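Local coordinates for protein polyphosphate kinase (Porphyromonas gingivalis, PDB 2O8R) that probably catalyses the reversible, magnesium-dependent transfer of the terminal phosphate of ATP to a growing chain of inorganic polyphosphate, at residues V633-P636 and T637-R640; L325-K328 and H329-Q332; F603-G606 and G607-E610; T481-T484 and D485-H488. The protein carries 3 engineered substitutions. One frame throughout, in Å; residues are numbered along the deposited sequence. Where two conformers were deposited one is given.

Contact 1: residues V633-P636 and T637-R640; sequences VLDP and TLRR. Engineered in segment 637-640: Thr637 (natural residue Ala).
Asp635 OD1 accepts two good bonds and a weak one from the first helical turn that follows it. The hydroxyl of Thr637, an engineered residue (Ala in the natural protein), gives the shortest, OG1 to Asp635 OD1 at 2.7 Å. Leu638 N reaches the same oxygen at 3.3 Å with a nearly straight N-H (165°), and Thr637 N adds the weak bond. The hydroxyl arrives on the syn side of the carboxylate and Leu638 N on the anti side, both from one face of its plane. Asp635 is thus the N-cap of helix 636-651, a role that rests on the backbone amides of Leu638 and, weakly, Thr637.

Arg639 folds back on the loop. A bend at chi3 (-33°) swings its guanidinium over Pro636, NH2 lying 3.7 Å from Pro636 CB, while NH1 donates to Val633 O at 3.2 Å, on a lone pair, and weakly to Leu634 O. Val633 CG1 also meets Leu638 CB at 3.7 Å, the side chains crossing at about a right angle. The aspartate would suit the positive end of the helix dipole, while NH1 of Arg639, engaged by one good and one weak carbonyl bond, ties the loop leaving strand 629-632 to the helix start.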
loop_
_atom_site.group_PDB
_atom_site.type_symbol
_atom_site.label_atom_id
_atom_site.label_comp_id
_atom_site.label_asym_id
_atom_site.label_seq_id
_atom_site.Cartn_x
_atom_site.Cartn_y
_atom_site.Cartn_z
ATOM N N VAL A 633 22.067 -16.253 26.994
ATOM C CA VAL A 633 20.925 -16.196 27.863
ATOM C C VAL A 633 21.481 -16.475 29.258
ATOM O O VAL A 633 21.821 -17.612 29.573
ATOM C CB VAL A 633 19.919 -17.259 27.447
ATOM C CG1 VAL A 633 18.668 -17.209 28.315
ATOM C CG2 VAL A 633 19.571 -17.081 25.990
ATOM N N LEU A 634 21.612 -15.437 30.078
ATOM C CA LEU A 634 22.255 -15.575 31.399
ATOM C C LEU A 634 21.375 -16.158 32.503
ATOM O O LEU A 634 21.842 -16.941 33.333
ATOM C CB LEU A 634 22.835 -14.241 31.859
ATOM C CG LEU A 634 23.878 -13.731 30.866
ATOM C CD1 LEU A 634 24.462 -12.447 31.354
ATOM C CD2 LEU A 634 24.977 -14.768 30.617
ATOM N N ASP A 635 20.107 -15.775 32.509
ATOM C CA ASP A 635 19.162 -16.275 33.489
ATOM C C ASP A 635 18.889 -17.769 33.310
ATOM O O ASP A 635 18.456 -18.212 32.243
ATOM C CB ASP A 635 17.867 -15.484 33.410
ATOM C CG ASP A 635 16.909 -15.835 34.511
ATOM O OD1 ASP A 635 16.473 -17.008 34.575
ATOM O OD2 ASP A 635 16.577 -14.929 35.304
ATOM N N PRO A 636 19.124 -18.548 34.376
ATOM C CA PRO A 636 19.022 -20.002 34.354
ATOM C C PRO A 636 17.641 -20.520 33.981
ATOM O O PRO A 636 17.548 -21.439 33.164
ATOM C CB PRO A 636 19.381 -20.390 35.789
ATOM C CG PRO A 636 20.204 -19.258 36.269
ATOM C CD PRO A 636 19.526 -18.068 35.706
ATOM N N THR A 637 16.580 -19.939 34.543
ATOM C CA THR A 637 15.228 -20.406 34.202
ATOM C C THR A 637 14.890 -20.125 32.734
ATOM O O THR A 637 14.222 -20.930 32.080
ATOM C CB THR A 637 14.144 -19.822 35.120
ATOM O OG1 THR A 637 14.165 -18.399 35.022
ATOM C CG2 THR A 637 14.396 -20.224 36.556
ATOM N N LEU A 638 15.369 -18.993 32.220
ATOM C CA LEU A 638 15.216 -18.678 30.803
ATOM C C LEU A 638 15.932 -19.699 29.917
ATOM O O LEU A 638 15.305 -20.282 29.024
ATOM C CB LEU A 638 15.698 -17.260 30.494
ATOM C CG LEU A 638 14.831 -16.097 30.969
ATOM C CD1 LEU A 638 15.105 -14.880 30.107
ATOM C CD2 LEU A 638 13.353 -16.454 30.898
ATOM N N ARG A 639 17.222 -19.929 30.183
ATOM C CA ARG A 639 17.988 -20.995 29.504
ATOM C C ARG A 639 17.303 -22.362 29.533
ATOM O O ARG A 639 17.385 -23.131 28.567
ATOM C CB ARG A 639 19.370 -21.160 30.128
ATOM C CG ARG A 639 20.484 -20.420 29.443
ATOM C CD ARG A 639 21.855 -20.986 29.825
ATOM N NE ARG A 639 21.862 -21.469 31.201
ATOM C CZ ARG A 639 22.146 -20.728 32.267
ATOM N NH1 ARG A 639 22.473 -19.448 32.138
ATOM N NH2 ARG A 639 22.107 -21.277 33.468
ATOM N N ARG A 640 16.651 -22.661 30.655
ATOM C CA ARG A 640 15.976 -23.936 30.847
ATOM C C ARG A 640 14.766 -24.017 29.930
ATOM O O ARG A 640 14.483 -25.071 29.353
ATOM C CB ARG A 640 15.594 -24.114 32.332
ATOM C CG ARG A 640 14.653 -25.282 32.694
ATOM C CD ARG A 640 15.077 -26.642 32.113
ATOM N NE ARG A 640 16.524 -26.847 32.111
ATOM C CZ ARG A 640 17.157 -27.696 31.304
ATOM N NH1 ARG A 640 16.471 -28.428 30.424
ATOM N NH2 ARG A 640 18.481 -27.809 31.374
#

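Contact 2: residues L325-K328 and H329-Q332; sequences LLSK and HLEQ
An N-terminal helix cap organises this segment: Ser327 sits at the N-cap position of the short helix 328-331, and its hydroxyl oxygen accepts from Leu330 N, the Leu330 N to Ser327 OG distance being 3.1 Å and the N-H angle 159°. A chi1 of 158° sets the hydroxyl on the far side of CB from the serine's own N and carries it forward to the first turn; there it also lies against Leu330 CB at 3.3 Å. The Ser327 carbonyl closes the turn, Glu331 N donating to Ser327 O at 3.0 Å, whereas the next bond, Gln332 N to Lys328 O, is weak, in keeping with a helix of barely one turn.

Around this cap, Tyr345 of strand 345-349 packs on Ser327, His329 and Leu330, and the hydroxyl of Tyr356 bonds both to Ser327 N and to Glu331 OE2. That carboxylate oxygen also makes a salt bridge to Arg359, so the acid is held from helix 355-365 and would probably stay ionised. The Glu331 chain, bent at chi2 (-67°), passes Leu326 at a slant, and the methyl Leu326 CD1 stands 4.0 Å from Glu331 OE2.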
loop_
_atom_site.group_PDB
_atom_site.type_symbol
_atom_site.label_atom_id
_atom_site.label_comp_id
_atom_site.label_asym_id
_atom_site.label_seq_id
_atom_site.Cartn_x
_atom_site.Cartn_y
_atom_site.Cartn_z
ATOM N N LEU A 325 -0.522 -15.375 24.035
ATOM C CA LEU A 325 -0.296 -15.248 25.460
ATOM C C LEU A 325 0.348 -13.946 25.884
ATOM O O LEU A 325 1.031 -13.292 25.107
ATOM C CB LEU A 325 0.633 -16.371 25.921
ATOM C CG LEU A 325 0.172 -17.779 25.575
ATOM C CD1 LEU A 325 1.298 -18.770 25.781
ATOM C CD2 LEU A 325 -1.064 -18.145 26.367
ATOM N N LEU A 326 0.144 -13.595 27.150
ATOM C CA LEU A 326 0.890 -12.514 27.761
ATOM C C LEU A 326 1.766 -13.105 28.845
ATOM O O LEU A 326 1.601 -14.264 29.229
ATOM C CB LEU A 326 -0.057 -11.485 28.373
ATOM C CG LEU A 326 -1.211 -11.028 27.486
ATOM C CD1 LEU A 326 -2.094 -10.049 28.233
ATOM C CD2 LEU A 326 -0.662 -10.385 26.218
ATOM N N SER A 327 2.706 -12.302 29.322
ATOM C CA SER A 327 3.438 -12.621 30.528
ATOM C C SER A 327 2.696 -11.960 31.694
ATOM O O SER A 327 2.635 -10.726 31.762
ATOM C CB SER A 327 4.862 -12.089 30.410
ATOM O OG SER A 327 5.475 -11.902 31.672
ATOM N N LYS A 328 2.125 -12.776 32.587
ATOM C CA LYS A 328 1.417 -12.282 33.782
ATOM C C LYS A 328 2.351 -11.442 34.643
ATOM O O LYS A 328 1.984 -10.358 35.094
ATOM C CB LYS A 328 0.833 -13.422 34.637
ATOM C CG LYS A 328 0.154 -14.576 33.888
ATOM C CD LYS A 328 -1.089 -14.155 33.102
ATOM C CE LYS A 328 -2.378 -14.599 33.783
ATOM N NZ LYS A 328 -2.821 -15.948 33.336
ATOM N N HIS A 329 3.564 -11.956 34.837
ATOM C CA HIS A 329 4.600 -11.310 35.629
ATOM C C HIS A 329 4.863 -9.893 35.154
ATOM O O HIS A 329 4.720 -8.934 35.924
ATOM C CB HIS A 329 5.881 -12.114 35.525
ATOM C CG HIS A 329 6.598 -12.258 36.822
ATOM N ND1 HIS A 329 6.456 -13.369 37.627
ATOM C CD2 HIS A 329 7.453 -11.429 37.466
ATOM C CE1 HIS A 329 7.202 -13.220 38.707
ATOM N NE2 HIS A 329 7.817 -12.051 38.635
ATOM N N LEU A 330 5.232 -9.765 33.881
ATOM C CA LEU A 330 5.372 -8.454 33.245
ATOM C C LEU A 330 4.138 -7.584 33.435
ATOM O O LEU A 330 4.254 -6.409 33.788
ATOM C CB LEU A 330 5.627 -8.602 31.751
ATOM C CG LEU A 330 7.020 -8.306 31.225
ATOM C CD1 LEU A 330 6.890 -7.984 29.771
ATOM C CD2 LEU A 330 7.641 -7.138 31.955
ATOM N N GLU A 331 2.963 -8.169 33.207
ATOM C CA GLU A 331 1.707 -7.429 33.272
ATOM C C GLU A 331 1.412 -6.894 34.666
ATOM O O GLU A 331 0.720 -5.894 34.813
ATOM C CB GLU A 331 0.540 -8.293 32.799
ATOM C CG GLU A 331 0.567 -8.644 31.323
ATOM C CD GLU A 331 0.376 -7.449 30.409
ATOM O OE1 GLU A 331 -0.213 -6.433 30.832
ATOM O OE2 GLU A 331 0.809 -7.536 29.250
ATOM N N GLN A 332 1.943 -7.550 35.692
ATOM C CA GLN A 332 1.612 -7.145 37.049
ATOM C C GLN A 332 2.688 -6.287 37.714
ATOM O O GLN A 332 2.572 -5.945 38.891
ATOM C CB GLN A 332 1.167 -8.346 37.912
ATOM C CG GLN A 332 2.210 -9.438 38.189
ATOM C CD GLN A 332 1.576 -10.793 38.540
ATOM O OE1 GLN A 332 0.494 -11.141 38.046
ATOM N NE2 GLN A 332 2.258 -11.563 39.383
#

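Contact 3: residues F603-G606 and G607-E610; sequences FHNG and GKEE
His604 and Glu609 face each other across the turn of a beta hairpin joining strands 600-603 and 610-614. The imidazole points its ND1 edge at the acid: ND1 donates to Glu609 OE2 at 3.0 Å, almost straight (174°), with the oxygen in the ring plane. The carboxylate is turned 76° against the ring, so OE2 is approached from above its own plane. Glu609 was modelled in two positions, and both the bond and the plane angle belong to one of them, which leaves them less certain. One face of the imidazole lies over the Gly606-Gly607 peptide, offset toward the ring's rim, and Gly607 CA comes 3.6 Å from His604 CE1.

Asn605 and Lys608 form a second pair, crossing obliquely. Asn605 turns its amide toward the Lys608 carbonyl, ND2 giving a weak bond to Lys608 O at 3.3 Å, while Asn605 O receives Lys608 N at 3.0 Å and, weakly, Gly607 N. Gly607, at phi 154°, adopts a backbone conformation reserved for glycine, since a CB there would run into the carbonyl oxygen of Gly606.

Helix 516-532 packs beside the hairpin: Glu527 accepts from Asn605 N, and Arg526 makes a salt bridge with Glu610 OE2. Where strand 600-603 ends and strand 610-614 begins, Phe603 and Glu610 form an antiparallel hydrogen-bonded pair, with Phe603 N to Glu610 O and Glu610 N to Phe603 O both 3.0 Å long.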
loop_
_atom_site.group_PDB
_atom_site.type_symbol
_atom_site.label_atom_id
_atom_site.label_comp_id
_atom_site.label_asym_id
_atom_site.label_seq_id
_atom_site.Cartn_x
_atom_site.Cartn_y
_atom_site.Cartn_z
ATOM N N PHE A 603 25.196 -25.209 23.925
ATOM C CA PHE A 603 26.369 -26.042 24.158
ATOM C C PHE A 603 26.306 -26.649 25.557
ATOM O O PHE A 603 26.197 -25.921 26.551
ATOM C CB PHE A 603 27.641 -25.224 23.981
ATOM C CG PHE A 603 27.784 -24.601 22.608
ATOM C CD1 PHE A 603 28.560 -25.214 21.635
ATOM C CD2 PHE A 603 27.161 -23.391 22.300
ATOM C CE1 PHE A 603 28.710 -24.641 20.379
ATOM C CE2 PHE A 603 27.310 -22.817 21.050
ATOM C CZ PHE A 603 28.084 -23.444 20.086
ATOM N N HIS A 604 26.366 -27.978 25.629
ATOM C CA HIS A 604 26.224 -28.703 26.899
ATOM C C HIS A 604 27.242 -28.319 27.971
ATOM O O HIS A 604 26.868 -28.133 29.139
ATOM C CB HIS A 604 26.274 -30.206 26.676
ATOM C CG HIS A 604 25.962 -31.002 27.902
ATOM N ND1 HIS A 604 24.923 -30.680 28.751
ATOM C CD2 HIS A 604 26.543 -32.110 28.419
ATOM C CE1 HIS A 604 24.881 -31.554 29.740
ATOM N NE2 HIS A 604 25.853 -32.432 29.563
ATOM N N ASN A 605 28.511 -28.201 27.566
ATOM C CA ASN A 605 29.619 -27.873 28.473
ATOM C C ASN A 605 29.585 -28.637 29.805
ATOM O O ASN A 605 29.499 -28.039 30.888
ATOM C CB ASN A 605 29.668 -26.368 28.711
ATOM C CG ASN A 605 30.890 -25.948 29.495
ATOM O OD1 ASN A 605 31.959 -26.559 29.381
ATOM N ND2 ASN A 605 30.735 -24.908 30.310
ATOM N N GLY A 606 29.608 -29.965 29.713
ATOM C CA GLY A 606 29.534 -30.830 30.889
ATOM C C GLY A 606 28.176 -30.860 31.568
ATOM O O GLY A 606 27.711 -31.911 32.010
ATOM N N GLY A 607 27.538 -29.703 31.654
ATOM C CA GLY A 607 26.272 -29.572 32.357
ATOM C C GLY A 607 26.102 -28.149 32.847
ATOM O O GLY A 607 25.072 -27.803 33.426
ATOM N N LYS A 608 27.131 -27.333 32.623
ATOM C CA LYS A 608 27.037 -25.892 32.794
ATOM C C LYS A 608 26.645 -25.316 31.431
ATOM O O LYS A 608 27.453 -24.642 30.780
ATOM C CB LYS A 608 28.380 -25.314 33.255
ATOM C CG LYS A 608 29.034 -26.036 34.430
ATOM C CD LYS A 608 30.524 -25.712 34.513
ATOM C CE LYS A 608 31.320 -26.815 35.209
ATOM N NZ LYS A 608 31.274 -26.730 36.696
ATOM N N GLU A 609 25.397 -25.572 31.028
ATOM C CA GLU A 609 24.929 -25.300 29.667
ATOM C C GLU A 609 24.947 -23.811 29.324
ATOM O O GLU A 609 24.680 -22.969 30.178
ATOM C CB GLU A 609 23.525 -25.882 29.456
ATOM C CG GLU A 609 23.209 -27.094 30.339
ATOM C CD GLU A 609 22.526 -28.234 29.590
ATOM O OE1 GLU A 609 21.641 -28.885 30.184
ATOM O OE2 GLU A 609 22.883 -28.493 28.417
ATOM N N GLU A 610 25.272 -23.497 28.074
ATOM C CA GLU A 610 25.250 -22.111 27.596
ATOM C C GLU A 610 24.337 -22.007 26.391
ATOM O O GLU A 610 24.444 -22.790 25.445
ATOM C CB GLU A 610 26.655 -21.616 27.256
ATOM C CG GLU A 610 27.558 -21.539 28.485
ATOM C CD GLU A 610 28.953 -21.020 28.195
ATOM O OE1 GLU A 610 29.180 -20.419 27.126
ATOM O OE2 GLU A 610 29.837 -21.210 29.054
#

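Contact 4: residues T481-T484 and D485-H488; sequences TANT and DIVH
Asn483 caps helix 484-497 at its N-terminus, its side-chain oxygen taking up the amides of Asp485 and Ile486 in the first turn. Ile486 N donates to Asn483 OD1 at 3.1 Å with an N-H angle of 164°, the donor lying 26° out of the plane of the amide carbonyl, and Asp485 N adds a weak bond to the same oxygen. Main-chain pairing continues the turn, Val487 N meeting Asn483 O at 2.8 Å, and Val487 CG2 leans on that carbonyl, 3.4 Å from Asn483 O. CG of Asn483 stands anti to the backbone N (chi1 -179°), which brings OD1 to the amides of the first turn and lays the side chain across Ile486, the two at about a right angle and CG1 of Ile486 3.7 Å from Asn483 CG.

Next outward comes Thr481, the last residue of strand 474-481. Its methyl CG2 touches Ile486 CB at 3.8 Å, and its hydroxyl oxygen OG1 accepts from Asn483 N at 3.3 Å, an ST turn that places the cap residue.

Strand 457-462 packs against the junction: Ala459 lies against Thr481 and Val487, and Leu461 against Ile486. The strand-to-helix junction is therefore packed on the sheet by its buried side chains. A second-shell acid completes the arrangement, holding the residue that sets the capping asparagine: Thr481 OG1 is hydrogen-bonded to Asp344 OD1.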
loop_
_atom_site.group_PDB
_atom_site.type_symbol
_atom_site.label_atom_id
_atom_site.label_comp_id
_atom_site.label_asym_id
_atom_site.label_seq_id
_atom_site.Cartn_x
_atom_site.Cartn_y
_atom_site.Cartn_z
ATOM N N THR A 481 16.443 -7.506 28.413
ATOM C CA THR A 481 17.367 -7.545 29.550
ATOM C C THR A 481 17.789 -6.157 29.980
ATOM O O THR A 481 17.852 -5.225 29.161
ATOM C CB THR A 481 18.647 -8.371 29.243
ATOM O OG1 THR A 481 19.271 -8.762 30.466
ATOM C CG2 THR A 481 19.658 -7.562 28.436
ATOM N N ALA A 482 18.066 -6.020 31.275
ATOM C CA ALA A 482 18.556 -4.763 31.822
ATOM C C ALA A 482 19.983 -4.969 32.274
ATOM O O ALA A 482 20.616 -4.062 32.806
ATOM C CB ALA A 482 17.685 -4.304 32.966
ATOM N N ASN A 483 20.473 -6.183 32.040
ATOM C CA ASN A 483 21.820 -6.586 32.399
ATOM C C ASN A 483 22.851 -5.560 31.980
ATOM O O ASN A 483 22.892 -5.161 30.824
ATOM C CB ASN A 483 22.125 -7.922 31.753
ATOM C CG ASN A 483 23.503 -8.431 32.080
ATOM O OD1 ASN A 483 24.506 -7.878 31.637
ATOM N ND2 ASN A 483 23.559 -9.518 32.833
ATOM N N THR A 484 23.695 -5.146 32.922
ATOM C CA THR A 484 24.590 -4.018 32.678
ATOM C C THR A 484 25.714 -4.346 31.675
ATOM O O THR A 484 26.194 -3.462 30.983
ATOM C CB THR A 484 25.143 -3.374 33.998
ATOM O OG1 THR A 484 26.252 -4.131 34.482
ATOM C CG2 THR A 484 24.059 -3.262 35.112
ATOM N N ASP A 485 26.108 -5.612 31.570
ATOM C CA ASP A 485 27.109 -6.006 30.579
ATOM C C ASP A 485 26.561 -6.022 29.157
ATOM O O ASP A 485 27.224 -5.548 28.226
ATOM C CB ASP A 485 27.699 -7.364 30.917
ATOM C CG ASP A 485 28.647 -7.303 32.091
ATOM O OD1 ASP A 485 28.696 -6.245 32.760
ATOM O OD2 ASP A 485 29.342 -8.311 32.344
ATOM N N ILE A 486 25.357 -6.572 28.999
ATOM C CA ILE A 486 24.687 -6.583 27.708
ATOM C C ILE A 486 24.346 -5.160 27.307
ATOM O O ILE A 486 24.607 -4.751 26.173
ATOM C CB ILE A 486 23.374 -7.399 27.717
ATOM C CG1 ILE A 486 23.543 -8.739 28.433
ATOM C CG2 ILE A 486 22.879 -7.620 26.288
ATOM C CD1 ILE A 486 24.090 -9.831 27.571
ATOM N N VAL A 487 23.770 -4.403 28.239
ATOM C CA VAL A 487 23.249 -3.076 27.901
ATOM C C VAL A 487 24.405 -2.199 27.461
ATOM O O VAL A 487 24.238 -1.304 26.628
ATOM C CB VAL A 487 22.449 -2.432 29.056
ATOM C CG1 VAL A 487 22.458 -0.897 28.965
ATOM C CG2 VAL A 487 21.015 -2.973 29.086
ATOM N N HIS A 488 25.587 -2.512 27.981
ATOM C CA HIS A 488 26.770 -1.742 27.668
ATOM C C HIS A 488 27.302 -2.162 26.305
ATOM O O HIS A 488 27.797 -1.342 25.525
ATOM C CB HIS A 488 27.843 -1.931 28.747
ATOM C CG HIS A 488 29.069 -1.111 28.509
ATOM N ND1 HIS A 488 30.140 -1.569 27.771
ATOM C CD2 HIS A 488 29.373 0.156 28.870
ATOM C CE1 HIS A 488 31.054 -0.620 27.694
ATOM N NE2 HIS A 488 30.611 0.438 28.348
#

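How the contacts relate
Along the chain the order is contact 2, contact 4, contact 3, contact 1. Contact 3 forms the turn of a hairpin in the nine-stranded sheet of C-terminal domain 2; its strand 610-614 pairs with strand 629-632, which contact 1 follows as loop and helix start. Their centres are 12 Å apart, and they touch where Arg639 packs on the backbone of Glu609 and Glu610. Contact 4, in C-terminal domain 1, meets contact 1 where Leu634 packs on Asn483, with centres 15 Å apart, consistent with the two helix starts lying near each other where the two PLD-like C-terminal regions meet. Contact 2 stands apart, its nearest atoms about 9 Å from contacts 1 and 4.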